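Local coordinates for EAL/GGDEF domain protein (Methylococcus capsulatus, PDB 3ICL) that is of undetermined specific function but belongs to the GGDEF domain family, with an alpha/beta fold built round a mixed five-stranded sheet, at residues 29-34 / 136-141; 62-67 / 82-87; 100-105 / 121-126. The protein carries 1 engineered substitution. All coordinates share one frame; numbering follows the deposited sequence.

Contact 1 (29-34 / 136-141); sequences NPVVLL and EQLLRN. With SO4 (sulfate ion), chain D.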
loop_
_atom_site.group_PDB
_atom_site.type_symbol
_atom_site.label_atom_id
_atom_site.label_comp_id
_atom_site.label_asym_id
_atom_site.label_seq_id
_atom_site.Cartn_x
_atom_site.Cartn_y
_atom_site.Cartn_z
ATOM N N ASN A 29 -6.048 16.919 8.579
ATOM C CA ASN A 29 -5.407 15.714 9.098
ATOM C C ASN A 29 -6.345 14.547 8.819
ATOM O O ASN A 29 -6.722 13.805 9.724
ATOM C CB ASN A 29 -5.168 15.852 10.608
ATOM C CG ASN A 29 -4.280 14.746 11.159
ATOM O OD1 ASN A 29 -3.445 14.198 10.442
ATOM N ND2 ASN A 29 -4.442 14.428 12.439
ATOM N N PRO A 30 -6.717 14.359 7.544
ATOM C CA PRO A 30 -7.624 13.294 7.131
ATOM C C PRO A 30 -7.026 11.900 7.130
ATOM O O PRO A 30 -5.816 11.711 7.244
ATOM C CB PRO A 30 -8.015 13.724 5.727
ATOM C CG PRO A 30 -6.697 14.196 5.199
ATOM C CD PRO A 30 -6.170 15.050 6.359
ATOM N N VAL A 31 -7.904 10.919 7.002
ATOM C CA VAL A 31 -7.477 9.542 6.915
ATOM C C VAL A 31 -7.223 9.361 5.431
ATOM O O VAL A 31 -7.999 9.842 4.599
ATOM C CB VAL A 31 -8.589 8.565 7.351
ATOM C CG1 VAL A 31 -8.215 7.152 6.956
ATOM C CG2 VAL A 31 -8.803 8.661 8.844
ATOM N N VAL A 32 -6.123 8.705 5.096
ATOM C CA VAL A 32 -5.802 8.456 3.702
ATOM C C VAL A 32 -5.462 6.985 3.550
ATOM O O VAL A 32 -4.765 6.404 4.385
ATOM C CB VAL A 32 -4.616 9.306 3.219
ATOM C CG1 VAL A 32 -4.310 8.982 1.754
ATOM C CG2 VAL A 32 -4.942 10.783 3.379
ATOM N N LEU A 33 -5.964 6.393 2.476
ATOM C CA LEU A 33 -5.743 4.985 2.204
ATOM C C LEU A 33 -4.975 4.806 0.902
ATOM O O LEU A 33 -5.336 5.377 -0.129
ATOM C CB LEU A 33 -7.095 4.286 2.100
ATOM C CG LEU A 33 -7.266 2.848 2.578
ATOM C CD1 LEU A 33 -6.830 2.704 4.033
ATOM C CD2 LEU A 33 -8.732 2.486 2.426
ATOM N N LEU A 34 -3.894 4.038 0.963
ATOM C CA LEU A 34 -3.102 3.739 -0.222
ATOM C C LEU A 34 -3.284 2.249 -0.476
ATOM O O LEU A 34 -3.256 1.450 0.455
ATOM C CB LEU A 34 -1.616 4.054 0.002
ATOM C CG LEU A 34 -1.136 5.493 -0.253
ATOM C CD1 LEU A 34 -1.958 6.475 0.557
ATOM C CD2 LEU A 34 0.339 5.604 0.097
ATOM N N GLU A 136 -15.279 0.684 3.468
ATOM C CA GLU A 136 -15.483 -0.095 2.252
ATOM C C GLU A 136 -15.396 0.788 1.010
ATOM O O GLU A 136 -14.797 0.404 0.009
ATOM C CB GLU A 136 -16.839 -0.807 2.252
ATOM C CG GLU A 136 -17.090 -1.539 0.932
ATOM C CD GLU A 136 -18.444 -2.201 0.844
ATOM O OE1 GLU A 136 -18.825 -2.601 -0.281
ATOM O OE2 GLU A 136 -19.125 -2.324 1.885
ATOM N N GLN A 137 -16.003 1.968 1.073
ATOM C CA GLN A 137 -15.976 2.877 -0.063
ATOM C C GLN A 137 -14.564 3.401 -0.291
ATOM O O GLN A 137 -14.109 3.503 -1.431
ATOM C CB GLN A 137 -16.919 4.059 0.164
ATOM C CG GLN A 137 -18.373 3.676 0.316
ATOM C CD GLN A 137 -19.267 4.882 0.528
ATOM O OE1 GLN A 137 -19.007 5.720 1.396
ATOM N NE2 GLN A 137 -20.331 4.975 -0.263
ATOM N N LEU A 138 -13.874 3.729 0.798
ATOM C CA LEU A 138 -12.519 4.254 0.704
ATOM C C LEU A 138 -11.580 3.235 0.059
ATOM O O LEU A 138 -10.831 3.566 -0.861
ATOM C CB LEU A 138 -12.013 4.645 2.094
ATOM C CG LEU A 138 -10.914 5.712 2.136
ATOM C CD1 LEU A 138 -11.430 7.020 1.531
ATOM C CD2 LEU A 138 -10.482 5.935 3.579
ATOM N N LEU A 139 -11.629 1.998 0.544
ATOM C CA LEU A 139 -10.796 0.920 0.019
ATOM C C LEU A 139 -11.094 0.635 -1.452
ATOM O O LEU A 139 -10.182 0.536 -2.275
ATOM C CB LEU A 139 -11.017 -0.352 0.842
ATOM C CG LEU A 139 -10.285 -0.422 2.182
ATOM C CD1 LEU A 139 -10.923 -1.475 3.081
ATOM C CD2 LEU A 139 -8.814 -0.727 1.924
ATOM N N ARG A 140 -12.373 0.493 -1.777
ATOM C CA ARG A 140 -12.778 0.228 -3.150
ATOM C C ARG A 140 -12.344 1.355 -4.074
ATOM O O ARG A 140 -11.941 1.113 -5.212
ATOM C CB ARG A 140 -14.294 0.051 -3.226
ATOM C CG ARG A 140 -14.776 -1.264 -2.637
ATOM C CD ARG A 140 -16.293 -1.346 -2.628
ATOM N NE ARG A 140 -16.863 -1.187 -3.965
ATOM C CZ ARG A 140 -18.167 -1.203 -4.221
ATOM N NH1 ARG A 140 -19.032 -1.371 -3.228
ATOM N NH2 ARG A 140 -18.608 -1.054 -5.464
ATOM N N ASN A 141 -12.415 2.587 -3.587
ATOM C CA ASN A 141 -12.025 3.722 -4.410
ATOM C C ASN A 141 -10.502 3.781 -4.572
ATOM O O ASN A 141 -10.002 4.095 -5.651
ATOM C CB ASN A 141 -12.585 5.022 -3.813
ATOM C CG ASN A 141 -14.087 5.164 -4.030
ATOM O OD1 ASN A 141 -14.739 6.010 -3.420
ATOM N ND2 ASN A 141 -14.641 4.336 -4.912
HETATM S S SO4 D . -22.435 -1.142 -4.734
HETATM O O1 SO4 D . -21.608 0.025 -5.089
HETATM O O2 SO4 D . -21.782 -1.923 -3.666
HETATM O O3 SO4 D . -23.758 -0.685 -4.267
HETATM O O4 SO4 D . -22.600 -1.989 -5.932
#
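Leu33 CD2 presses unusually close to Leu139, at 3.3 Å from Leu139 CD2 and about the same from Leu139 CG, tighter than normal van der Waals contact. The chi1 of Leu33 is -146°, well away from a staggered value, so the exact placing of this methyl is somewhat doubtful. The same CD2 also faces Leu138, 3.9 Å from Leu138 CG, and thus rests between two successive leucines of the helix. Leu138 reaches the strand because its CG lies anti to the backbone N (chi1 -155°), carrying CD2 within 4.2 Å of Val31 CG1. Val31 and Leu33 also touch helix 10-23, which shares this face of the sheet with helix 135-152.

The helix turns its charges the other way. Arg140 donates from NH1 to sulfate O2 (2.8 Å, 164°) and from NH2 to sulfate O1, the sulfur lying in the guanidinium plane at its edge. NH1 also forms a salt bridge with Glu136 OE1 (3.2 Å), meeting it on the anti side, out of the carboxylate plane. The helix is therefore amphipathic: aliphatic contact alone joins it to the strand, while its polar flank binds an anion probably derived from the crystallisation liquor.

Contact 2 (62-67 / 82-87); sequences ERIRTA and FTILLN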
loop_
_atom_site.group_PDB
_atom_site.type_symbol
_atom_site.label_atom_id
_atom_site.label_comp_id
_atom_site.label_asym_id
_atom_site.label_seq_id
_atom_site.Cartn_x
_atom_site.Cartn_y
_atom_site.Cartn_z
ATOM N N GLU A 62 8.182 -4.704 4.750
ATOM C CA GLU A 62 9.034 -3.983 5.685
ATOM C C GLU A 62 9.478 -2.643 5.121
ATOM O O GLU A 62 9.524 -1.651 5.848
ATOM C CB GLU A 62 10.249 -4.841 6.057
ATOM C CG GLU A 62 9.852 -6.169 6.680
ATOM C CD GLU A 62 11.020 -7.123 6.847
ATOM O OE1 GLU A 62 11.954 -7.075 6.019
ATOM O OE2 GLU A 62 10.991 -7.937 7.795
ATOM N N ARG A 63 9.799 -2.603 3.831
ATOM C CA ARG A 63 10.219 -1.347 3.221
ATOM C C ARG A 63 9.054 -0.368 3.207
ATOM O O ARG A 63 9.249 0.839 3.308
ATOM C CB ARG A 63 10.727 -1.568 1.795
ATOM C CG ARG A 63 12.052 -2.309 1.732
ATOM C CD ARG A 63 12.665 -2.247 0.349
ATOM N NE ARG A 63 13.848 -3.094 0.260
ATOM C CZ ARG A 63 14.552 -3.277 -0.852
ATOM N NH1 ARG A 63 14.197 -2.664 -1.972
ATOM N NH2 ARG A 63 15.597 -4.090 -0.852
ATOM N N ILE A 64 7.839 -0.890 3.079
ATOM C CA ILE A 64 6.670 -0.027 3.083
ATOM C C ILE A 64 6.542 0.606 4.464
ATOM O O ILE A 64 6.301 1.805 4.589
ATOM C CB ILE A 64 5.390 -0.812 2.751
ATOM C CG1 ILE A 64 5.434 -1.268 1.290
ATOM C CG2 ILE A 64 4.171 0.059 3.006
ATOM C CD1 ILE A 64 4.241 -2.116 0.855
ATOM N N ARG A 65 6.722 -0.202 5.505
ATOM C CA ARG A 65 6.623 0.316 6.866
ATOM C C ARG A 65 7.675 1.392 7.153
ATOM O O ARG A 65 7.425 2.322 7.918
ATOM C CB ARG A 65 6.745 -0.828 7.879
ATOM C CG ARG A 65 5.629 -1.855 7.775
ATOM C CD ARG A 65 5.579 -2.794 8.974
ATOM N NE ARG A 65 6.764 -3.643 9.071
ATOM C CZ ARG A 65 6.867 -4.688 9.885
ATOM N NH1 ARG A 65 5.855 -5.022 10.677
ATOM N NH2 ARG A 65 7.987 -5.400 9.911
ATOM N N THR A 66 8.849 1.279 6.538
ATOM C CA THR A 66 9.900 2.273 6.772
ATOM C C THR A 66 9.550 3.586 6.091
ATOM O O THR A 66 10.077 4.641 6.451
ATOM C CB THR A 66 11.273 1.838 6.209
ATOM O OG1 THR A 66 11.239 1.889 4.776
ATOM C CG2 THR A 66 11.618 0.436 6.652
ATOM N N ALA A 67 8.655 3.521 5.107
ATOM C CA ALA A 67 8.271 4.712 4.357
ATOM C C ALA A 67 7.015 5.406 4.855
ATOM O O ALA A 67 6.713 6.512 4.423
ATOM C CB ALA A 67 8.131 4.367 2.873
ATOM N N PHE A 82 -1.135 -4.501 -1.026
ATOM C CA PHE A 82 -1.011 -4.038 0.351
ATOM C C PHE A 82 -1.938 -2.845 0.575
ATOM O O PHE A 82 -2.013 -1.944 -0.265
ATOM C CB PHE A 82 0.432 -3.607 0.641
ATOM C CG PHE A 82 1.428 -4.733 0.610
ATOM C CD1 PHE A 82 1.679 -5.491 1.748
ATOM C CD2 PHE A 82 2.116 -5.039 -0.561
ATOM C CE1 PHE A 82 2.600 -6.538 1.721
ATOM C CE2 PHE A 82 3.040 -6.084 -0.594
ATOM C CZ PHE A 82 3.279 -6.833 0.548
ATOM N N THR A 83 -2.662 -2.852 1.688
ATOM C CA THR A 83 -3.533 -1.729 2.014
ATOM C C THR A 83 -2.783 -0.941 3.071
ATOM O O THR A 83 -2.392 -1.477 4.106
ATOM C CB THR A 83 -4.891 -2.166 2.577
ATOM O OG1 THR A 83 -4.689 -3.111 3.630
ATOM C CG2 THR A 83 -5.753 -2.779 1.467
ATOM N N ILE A 84 -2.581 0.335 2.790
ATOM C CA ILE A 84 -1.837 1.210 3.676
ATOM C C ILE A 84 -2.719 2.307 4.262
ATOM O O ILE A 84 -3.291 3.117 3.537
ATOM C CB ILE A 84 -0.664 1.824 2.886
ATOM C CG1 ILE A 84 0.243 0.689 2.405
ATOM C CG2 ILE A 84 0.076 2.848 3.730
ATOM C CD1 ILE A 84 1.040 1.011 1.159
ATOM N N LEU A 85 -2.821 2.322 5.582
ATOM C CA LEU A 85 -3.622 3.314 6.285
ATOM C C LEU A 85 -2.761 4.424 6.863
ATOM O O LEU A 85 -1.862 4.168 7.663
ATOM C CB LEU A 85 -4.407 2.643 7.419
ATOM C CG LEU A 85 -4.978 3.523 8.537
ATOM C CD1 LEU A 85 -5.922 4.584 7.974
ATOM C CD2 LEU A 85 -5.708 2.630 9.536
ATOM N N LEU A 86 -3.028 5.656 6.440
ATOM C CA LEU A 86 -2.308 6.807 6.964
ATOM C C LEU A 86 -3.237 7.390 8.029
ATOM O O LEU A 86 -4.252 8.012 7.726
ATOM C CB LEU A 86 -2.022 7.822 5.853
ATOM C CG LEU A 86 -1.207 7.264 4.679
ATOM C CD1 LEU A 86 -0.834 8.401 3.753
ATOM C CD2 LEU A 86 0.054 6.559 5.178
ATOM N N ASN A 87 -2.871 7.157 9.282
ATOM C CA ASN A 87 -3.662 7.575 10.436
ATOM C C ASN A 87 -3.508 9.065 10.743
ATOM O O ASN A 87 -2.878 9.441 11.734
ATOM C CB ASN A 87 -3.233 6.714 11.630
ATOM C CG ASN A 87 -4.153 6.851 12.819
ATOM O OD1 ASN A 87 -5.299 7.282 12.692
ATOM N ND2 ASN A 87 -3.658 6.462 13.988
#
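Ile64 divides its two branches between Phe82 and Ile84, the long one lying over an aromatic face and the short one meeting a methyl. The CD1 of Ile64 stands 3.8 Å above the plane of the Phe82 ring, displaced toward the rim on the CG and CD2 side, and 24° off the ring normal. It is a CH-pi contact, with Ile64 CD1 4.1 Å from the centroid of the Phe82 ring. The ring is turned almost square to its own CA-CB-CG bend (chi2 -87°), which presents a face rather than an edge to the helix.

Ile64 CG2 instead meets the end of Ile84, 3.8 Å from Ile84 CD1 and 4.0 Å from Ile84 CG1. This division follows from the chi1 of Ile64, -68°: CG1 lies beside the backbone N and CG2 beside the carbonyl carbon, so that the branches diverge toward strand residues two apart, on one face of the sheet. All three side chains are buried, and the contact is wholly apolar.

Phe82 closes the GGDKF sequence, which corresponds in position to the GGDEF signature of this family, just after the turn between strands 73-77 and 81-86. Helix 50-67 packs on the second arm of this hairpin. Leu36 of the adjacent strand 32-38 touches both Ile64 and Phe82, whereas Ile102 of helix 96-106 reaches Ile84. On the far side of the sheet, Thr83 and Leu85 pack against Phe13 of helix 10-23.

Contact 3 (100-105 / 121-126); sequences QKILDG and VSIGIA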
loop_
_atom_site.group_PDB
_atom_site.type_symbol
_atom_site.label_atom_id
_atom_site.label_comp_id
_atom_site.label_asym_id
_atom_site.label_seq_id
_atom_site.Cartn_x
_atom_site.Cartn_y
_atom_site.Cartn_z
ATOM N N GLN A 100 5.252 8.669 -2.508
ATOM C CA GLN A 100 6.539 8.911 -3.150
ATOM C C GLN A 100 7.682 8.245 -2.383
ATOM O O GLN A 100 8.624 7.723 -2.983
ATOM C CB GLN A 100 6.784 10.416 -3.279
ATOM C CG GLN A 100 5.970 11.037 -4.407
ATOM C CD GLN A 100 5.928 12.547 -4.352
ATOM O OE1 GLN A 100 6.747 13.184 -3.688
ATOM N NE2 GLN A 100 4.977 13.132 -5.063
ATOM N N LYS A 101 7.586 8.247 -1.058
ATOM C CA LYS A 101 8.618 7.636 -0.224
ATOM C C LYS A 101 8.575 6.111 -0.371
ATOM O O LYS A 101 9.610 5.436 -0.306
ATOM C CB LYS A 101 8.416 8.041 1.241
ATOM C CG LYS A 101 9.544 7.620 2.166
ATOM C CD LYS A 101 9.398 8.252 3.543
ATOM C CE LYS A 101 10.611 7.962 4.414
ATOM N NZ LYS A 101 10.527 8.657 5.728
ATOM N N ILE A 102 7.435 5.566 -0.532
ATOM C CA ILE A 102 7.298 4.130 -0.749
ATOM C C ILE A 102 7.913 3.792 -2.097
ATOM O O ILE A 102 8.693 2.845 -2.215
ATOM C CB ILE A 102 5.816 3.672 -0.759
ATOM C CG1 ILE A 102 5.173 3.859 0.622
ATOM C CG2 ILE A 102 5.743 2.180 -1.091
ATOM C CD1 ILE A 102 3.694 3.694 0.665
ATOM N N LEU A 103 7.530 4.509 -3.127
ATOM C CA LEU A 103 8.075 4.233 -4.449
ATOM C C LEU A 103 9.606 4.343 -4.437
ATOM O O LEU A 103 10.292 3.584 -5.120
ATOM C CB LEU A 103 7.451 5.179 -5.493
ATOM C CG LEU A 103 5.954 4.959 -5.800
ATOM C CD1 LEU A 103 5.415 6.085 -6.671
ATOM C CD2 LEU A 103 5.756 3.640 -6.503
ATOM N N ASP A 104 10.145 5.277 -3.656
ATOM C CA ASP A 104 11.597 5.427 -3.581
ATOM C C ASP A 104 12.226 4.207 -2.923
ATOM O O ASP A 104 13.273 3.731 -3.357
ATOM C CB ASP A 104 11.990 6.685 -2.797
ATOM C CG ASP A 104 11.653 7.961 -3.545
ATOM O OD1 ASP A 104 11.387 7.876 -4.764
ATOM O OD2 ASP A 104 11.660 9.042 -2.921
ATOM N N GLY A 105 11.584 3.695 -1.880
ATOM C CA GLY A 105 12.119 2.530 -1.198
ATOM C C GLY A 105 11.976 1.256 -2.014
ATOM O O GLY A 105 12.889 0.430 -2.038
ATOM N N VAL A 121 5.698 -1.151 -9.279
ATOM C CA VAL A 121 4.635 -0.845 -8.318
ATOM C C VAL A 121 3.614 0.189 -8.793
ATOM O O VAL A 121 3.965 1.147 -9.479
ATOM C CB VAL A 121 5.264 -0.315 -6.993
ATOM C CG1 VAL A 121 4.185 0.091 -6.009
ATOM C CG2 VAL A 121 6.172 -1.377 -6.380
ATOM N N SER A 122 2.351 -0.013 -8.425
ATOM C CA SER A 122 1.282 0.930 -8.772
ATOM C C SER A 122 0.491 1.220 -7.509
ATOM O O SER A 122 0.102 0.302 -6.788
ATOM C CB SER A 122 0.344 0.360 -9.837
ATOM O OG SER A 122 0.921 0.439 -11.126
ATOM N N ILE A 123 0.250 2.499 -7.245
ATOM C CA ILE A 123 -0.471 2.891 -6.047
ATOM C C ILE A 123 -1.710 3.742 -6.310
ATOM O O ILE A 123 -1.661 4.726 -7.052
ATOM C CB ILE A 123 0.448 3.688 -5.098
ATOM C CG1 ILE A 123 1.681 2.851 -4.740
ATOM C CG2 ILE A 123 -0.328 4.085 -3.844
ATOM C CD1 ILE A 123 2.695 3.582 -3.875
ATOM N N GLY A 124 -2.817 3.356 -5.687
ATOM C CA GLY A 124 -4.048 4.117 -5.817
ATOM C C GLY A 124 -4.274 4.822 -4.491
ATOM O O GLY A 124 -4.036 4.231 -3.434
ATOM N N ILE A 125 -4.765 5.961 -4.516
ATOM C CA ILE A 125 -4.915 6.679 -3.254
ATOM C C ILE A 125 -6.331 7.191 -3.011
ATOM O O ILE A 125 -6.978 7.733 -3.912
ATOM C CB ILE A 125 -3.958 7.905 -3.144
ATOM C CG1 ILE A 125 -2.490 7.464 -3.093
ATOM C CG2 ILE A 125 -4.263 8.676 -1.868
ATOM C CD1 ILE A 125 -1.497 8.592 -3.250
ATOM N N ALA A 126 -6.914 7.132 -1.905
ATOM C CA ALA A 126 -8.270 7.586 -1.612
ATOM C C ALA A 126 -8.215 8.418 -0.339
ATOM O O ALA A 126 -7.701 7.966 0.682
ATOM C CB ALA A 126 -9.198 6.401 -1.427
#
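Helix segment 100-105 runs nearly antiparallel to strand segment 121-126, their axes 9.9 Å apart at closest approach and their directions at 169°. This is the returning half of a beta-alpha-beta crossover: helix 96-106 leads from strand 81-86 to the parallel strand 121-127, with strand 32-38 between them and a small hairpin, 110-117, inserted on the way. It forms part of the ferredoxin-like core of the GGDEF fold.

On the helix side Leu103 contributes most; on the strand side Ile123 does. The CA-CB bond of Leu103 does not point straight at the strand; the branch beyond makes the approach, with CG set beside the backbone N (chi1 -69°). CD2 of Leu103 comes within 3.9 Å of Val121 CG1, the two side chains crossing at a slant, and it lies 4.0 Å from Val121 CB. Ile123, two residues along and on the same face of the strand, instead slides past Leu103 in the opposite sense. Ile102 adds a looser touch, and also packs on Leu36 of strand 32-38 and Ala67 of helix 50-67.

Tyr157 of strand 156-159 touches Leu103 and Ile123, and Gln100 NE2 donates a hydrogen bond to its OH, tying the helix to the edge strand. Ser122 points to the other face, where its OG lies within hydrogen-bonding distance of both Asp39 OD2 and Asn156 OD1. Between the two layers the methyl CD1 of Ile123 occupies the middle ground, 4.0 Å from Leu103 CG and 4.4 Å from Ile102 CG2.

The three contacts pack helices on both faces of one sheet. Contact 1 lies on the face covered by helices 10-23 and 135-152; contacts 2 and 3 share the other, their centres about 10 Å apart and each about 14 Å from that of contact 1. Strand 32-38 joins them: Leu34 O is 2.7 Å from Ile84 N of contact 2, and Leu33 N is 3.0 Å from Ala126 O of contact 3, both probable hydrogen bonds. Contacts 2 and 3 meet directly where Ile84 CD1 lies 3.8 Å from Ile102 CD1. The sulfate of contact 1 sits on the outer flank of its helix, turned away from this shared core.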